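Side-chain contacts in Lysine/ornithine decarboxylase (Selenomonas ruminantium, PDB 5GJO), which decarboxylates L-lysine and L-ornithine with similar efficiency, using pyridoxal 5'-phosphate to make cadaverine and putrescine: residues V157-A160 and L161-K165; D203-E207 and M208-L212. The protein carries 2 engineered substitutions. All coordinates share one frame; numbering follows the deposited sequence.

How the contacts relate
Contact 1 is the start of helix 160-169 and contact 2 the finish of helix 189-207, two neighbouring helices of the pyridoxal-phosphate-binding barrel; their centres lie about 11 Å apart, both away from the cofactor pocket. Each has a buried side and an exposed one. In contact 1 waters bridge the opening turn before direct helix bonds take over, and a glutamate faces the second subunit. In contact 2 a glycine turn closes the helix, and no other chain of the assembly touches it. The two meet through apolar packing: Leu161 CD1 lies 3.7 Å from Glu204 CB, and Leu164 CB 3.8 Å from Met210 SD.

Contact 1 (V157-A160 and L161-K165)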
loop_
_atom_site.group_PDB
_atom_site.type_symbol
_atom_site.label_atom_id
_atom_site.label_comp_id
_atom_site.label_asym_id
_atom_site.label_seq_id
_atom_site.Cartn_x
_atom_site.Cartn_y
_atom_site.Cartn_z
ATOM N N VAL A 157 -6.095 12.857 29.873
ATOM C CA VAL A 157 -5.204 12.708 31.046
ATOM C C VAL A 157 -6.041 12.545 32.326
ATOM O O VAL A 157 -5.624 11.851 33.191
ATOM C CB VAL A 157 -4.171 13.856 31.267
ATOM C CG1 VAL A 157 -3.304 14.048 30.028
ATOM C CG2 VAL A 157 -4.781 15.152 31.589
ATOM N N GLU A 158 -7.214 13.142 32.380
ATOM C CA GLU A 158 -8.032 13.041 33.565
ATOM C C GLU A 158 -8.721 11.663 33.722
ATOM O O GLU A 158 -9.367 11.438 34.716
ATOM C CB GLU A 158 -8.980 14.235 33.676
ATOM C CG GLU A 158 -10.086 14.258 32.645
ATOM C CD GLU A 158 -9.730 14.904 31.310
ATOM O OE1 GLU A 158 -10.697 15.159 30.564
ATOM O OE2 GLU A 158 -8.548 15.148 30.987
ATOM N N GLU A 159 -8.616 10.787 32.721
ATOM C CA GLU A 159 -9.117 9.431 32.842
ATOM C C GLU A 159 -8.005 8.433 33.116
ATOM O O GLU A 159 -8.306 7.300 33.318
ATOM C CB GLU A 159 -9.839 9.105 31.537
ATOM C CG GLU A 159 -10.664 7.877 31.420
ATOM C CD GLU A 159 -11.354 7.719 30.039
ATOM O OE1 GLU A 159 -11.667 6.528 29.725
ATOM O OE2 GLU A 159 -11.622 8.773 29.348
ATOM N N ALA A 160 -6.747 8.850 33.003
ATOM C CA ALA A 160 -5.594 7.931 33.066
ATOM C C ALA A 160 -5.578 7.101 34.331
ATOM O O ALA A 160 -5.491 5.890 34.258
ATOM C CB ALA A 160 -4.335 8.677 32.894
ATOM N N LEU A 161 -5.715 7.738 35.494
ATOM C CA LEU A 161 -5.577 6.990 36.738
ATOM C C LEU A 161 -6.805 6.134 36.969
ATOM O O LEU A 161 -6.699 4.998 37.431
ATOM C CB LEU A 161 -5.282 7.917 37.890
ATOM C CG LEU A 161 -3.987 8.701 37.698
ATOM C CD1 LEU A 161 -3.818 9.626 38.866
ATOM C CD2 LEU A 161 -2.813 7.732 37.534
ATOM N N ASP A 162 -7.969 6.616 36.599
ATOM C CA ASP A 162 -9.151 5.750 36.575
ATOM C C ASP A 162 -9.026 4.504 35.716
ATOM O O ASP A 162 -9.515 3.411 36.072
ATOM C CB ASP A 162 -10.411 6.501 36.141
ATOM C CG ASP A 162 -10.845 7.603 37.138
ATOM O OD1 ASP A 162 -10.561 7.494 38.341
ATOM O OD2 ASP A 162 -11.431 8.616 36.672
ATOM N N LEU A 163 -8.399 4.623 34.529
ATOM C CA LEU A 163 -8.133 3.461 33.743
ATOM C C LEU A 163 -7.131 2.466 34.393
ATOM O O LEU A 163 -7.361 1.245 34.307
ATOM C CB LEU A 163 -7.642 3.872 32.310
ATOM C CG LEU A 163 -8.752 4.358 31.419
ATOM C CD1 LEU A 163 -8.111 5.147 30.245
ATOM C CD2 LEU A 163 -9.602 3.218 30.863
ATOM N N LEU A 164 -6.059 2.979 34.972
ATOM C CA LEU A 164 -5.115 2.135 35.644
ATOM C C LEU A 164 -5.816 1.409 36.848
ATOM O O LEU A 164 -5.609 0.224 37.069
ATOM C CB LEU A 164 -3.956 2.914 36.125
ATOM C CG LEU A 164 -2.925 3.356 35.049
ATOM C CD1 LEU A 164 -1.857 4.240 35.624
ATOM C CD2 LEU A 164 -2.307 2.113 34.387
ATOM N N LYS A 165 -6.628 2.155 37.601
ATOM C CA LYS A 165 -7.353 1.558 38.743
ATOM C C LYS A 165 -8.311 0.491 38.242
ATOM O O LYS A 165 -8.357 -0.574 38.839
ATOM C CB LYS A 165 -7.958 2.654 39.636
ATOM C CG LYS A 165 -8.598 2.212 40.943
ATOM C CD LYS A 165 -7.595 1.537 41.857
ATOM C CE LYS A 165 -8.052 1.429 43.303
ATOM N NZ LYS A 165 -6.758 1.357 44.059
HETATM O O HOH W 1 -6.012 10.666 35.677
HETATM O O HOH W 2 -8.387 9.412 36.362
#
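Glu158 and Asp162 come together at the opening turn, with Glu158 O 4.0 Å from Asp162 OD2 and a water between their backbones. That water donates to Glu158 O and accepts a hydrogen bond from Asp162 N, standing 2.8 Å from each of these two atoms. One residue earlier a matching water bridges Val157 O and Leu161 N, donating to the first and accepting from the second at 2.9 Å from that nitrogen, so the opening turn is hydrated where a regular helix would have direct i to i+4 bonds. Those begin at Glu159, whose O accepts from Leu163 N at 2.9 Å. The Glu159 side chain runs extended, with CG opposite the backbone N (chi1 -170°), and this lays it against Leu163: CG is 3.9 Å from Leu163 CD1, and the two side chains cross at a slant. Its carboxylate continues past the leucine to a salt bridge from OE2 to Arg278 NE of the second subunit. Ala160 O takes the next helix bond, from Leu164 N at 3.1 Å. This is the first turn of a barrel helix in the TIM-barrel domain. Ala160, Leu163 and Leu164 press on Val136 of strand 133-137, Glu159 and Leu163 touch the loop at Pro119, and Val157 and Leu161 lean on helix 189-207.

Contact 2 (D203-E207 and M208-L212); sequences DEAEE and MGMHL
Ala205 CB sits 3.6 Å from Leu212 CD1 and 4.1 Å from Met210 CE, an apolar cluster between the last turn of the helix and the chain that doubles back beside it. The methyl of Met210 gets there because the side chain, extended about CB-CG, bends about CG-SD (chi3 34°), which brings CE to Ala205 CB. Met208 turns another way: its N donates to Glu204 O at 3.3 Å, and its CG packs against the same oxygen, 3.4 Å from Glu204 O. Behind these side chains lies a Schellman motif, which ends helix 189-207. Ala205 O accepts from Met210 N at 3.1 Å, with a weak second bond from Met208 N, while Gly209 N donates to Glu206 O from well above the carbonyl plane, 68° out of it. Gly209 makes the reversal with a positive phi of 82°, a conformation that glycine adopts readily. Further along, Met210 O receives a CA-H...O contact from Glu206 CA. The placing of the His211 ring against the Glu206 carboxylate is doubtful in the model. A water that accepts from Leu212 N at 3.0 Å lies near Glu206 OE1 and may donate to it. On the flank of the helix, Glu204 OE1 forms a salt bridge with Arg200, a turn earlier. Met208 rests on Leu161 of helix 160-169, while Met210 touches Ala174 and Leu212 touches Ile177, both of strand 173-178.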
loop_
_atom_site.group_PDB
_atom_site.type_symbol
_atom_site.label_atom_id
_atom_site.label_comp_id
_atom_site.label_asym_id
_atom_site.label_seq_id
_atom_site.Cartn_x
_atom_site.Cartn_y
_atom_site.Cartn_z
ATOM N N ASP A 203 2.603 11.231 40.765
ATOM C CA ASP A 203 2.447 11.699 42.123
ATOM C C ASP A 203 1.028 11.436 42.641
ATOM O O ASP A 203 0.853 10.945 43.734
ATOM C CB ASP A 203 2.776 13.178 42.216
ATOM C CG ASP A 203 4.251 13.477 42.013
ATOM O OD1 ASP A 203 5.080 12.565 42.051
ATOM O OD2 ASP A 203 4.561 14.649 41.812
ATOM N N GLU A 204 0.028 11.725 41.826
ATOM C CA GLU A 204 -1.384 11.447 42.215
ATOM C C GLU A 204 -1.635 9.944 42.370
ATOM O O GLU A 204 -2.325 9.478 43.319
ATOM C CB GLU A 204 -2.366 12.081 41.216
ATOM C CG GLU A 204 -2.315 13.578 41.151
ATOM C CD GLU A 204 -3.238 14.188 40.094
ATOM O OE1 GLU A 204 -3.202 15.441 39.920
ATOM O OE2 GLU A 204 -3.977 13.429 39.428
ATOM N N ALA A 205 -1.093 9.129 41.482
ATOM C CA ALA A 205 -1.205 7.675 41.642
ATOM C C ALA A 205 -0.626 7.193 42.994
ATOM O O ALA A 205 -1.209 6.328 43.597
ATOM C CB ALA A 205 -0.436 6.943 40.557
ATOM N N GLU A 206 0.501 7.752 43.404
ATOM C CA GLU A 206 1.203 7.278 44.579
ATOM C C GLU A 206 0.338 7.442 45.806
ATOM O O GLU A 206 0.327 6.601 46.687
ATOM C CB GLU A 206 2.498 8.035 44.762
ATOM C CG GLU A 206 3.349 7.510 45.887
ATOM C CD GLU A 206 4.057 6.215 45.563
ATOM O OE1 GLU A 206 4.152 5.861 44.381
ATOM O OE2 GLU A 206 4.536 5.551 46.493
ATOM N N GLU A 207 -0.383 8.549 45.839
ATOM C CA GLU A 207 -1.329 8.851 46.895
ATOM C C GLU A 207 -2.459 7.874 46.951
ATOM O O GLU A 207 -2.946 7.583 48.014
ATOM C CB GLU A 207 -1.849 10.264 46.764
ATOM C CG GLU A 207 -0.729 11.251 46.697
ATOM C CD GLU A 207 -1.050 12.539 47.403
ATOM O OE1 GLU A 207 -0.160 13.055 48.091
ATOM O OE2 GLU A 207 -2.187 13.011 47.260
ATOM N N MET A 208 -2.890 7.388 45.804
ATOM C CA MET A 208 -3.965 6.427 45.710
ATOM C C MET A 208 -3.437 5.045 46.064
ATOM O O MET A 208 -4.148 4.069 45.979
ATOM C CB MET A 208 -4.555 6.363 44.306
ATOM C CG MET A 208 -5.125 7.645 43.721
ATOM S SD MET A 208 -5.425 7.434 41.954
ATOM C CE MET A 208 -6.408 8.848 41.573
ATOM N N GLY A 209 -2.159 4.952 46.379
ATOM C CA GLY A 209 -1.562 3.680 46.707
ATOM C C GLY A 209 -1.139 2.806 45.533
ATOM O O GLY A 209 -0.717 1.684 45.732
ATOM N N MET A 210 -1.230 3.338 44.319
ATOM C CA MET A 210 -0.803 2.658 43.106
ATOM C C MET A 210 0.629 3.119 42.900
ATOM O O MET A 210 0.872 4.294 42.841
ATOM C CB MET A 210 -1.683 3.183 41.975
ATOM C CG MET A 210 -1.832 2.364 40.720
ATOM S SD MET A 210 -3.368 2.716 39.835
ATOM C CE MET A 210 -3.611 4.458 40.126
ATOM N N HIS A 211 1.601 2.236 42.805
ATOM C CA HIS A 211 2.932 2.789 42.710
ATOM C C HIS A 211 3.376 2.514 41.302
ATOM O O HIS A 211 3.595 1.357 40.932
ATOM C CB HIS A 211 3.886 2.165 43.692
ATOM C CG HIS A 211 5.264 2.711 43.580
ATOM N ND1 HIS A 211 6.330 1.947 43.155
ATOM C CD2 HIS A 211 5.755 3.957 43.781
ATOM C CE1 HIS A 211 7.430 2.676 43.167
ATOM N NE2 HIS A 211 7.101 3.904 43.525
ATOM N N LEU A 212 3.615 3.590 40.562
ATOM C CA LEU A 212 3.936 3.387 39.106
ATOM C C LEU A 212 5.442 3.409 39.009
ATOM O O LEU A 212 6.081 4.264 39.576
ATOM C CB LEU A 212 3.326 4.530 38.280
ATOM C CG LEU A 212 1.797 4.641 38.408
ATOM C CD1 LEU A 212 1.257 5.780 37.564
ATOM C CD2 LEU A 212 1.032 3.395 38.045
HETATM O O HOH W 3 3.149 6.382 41.403
#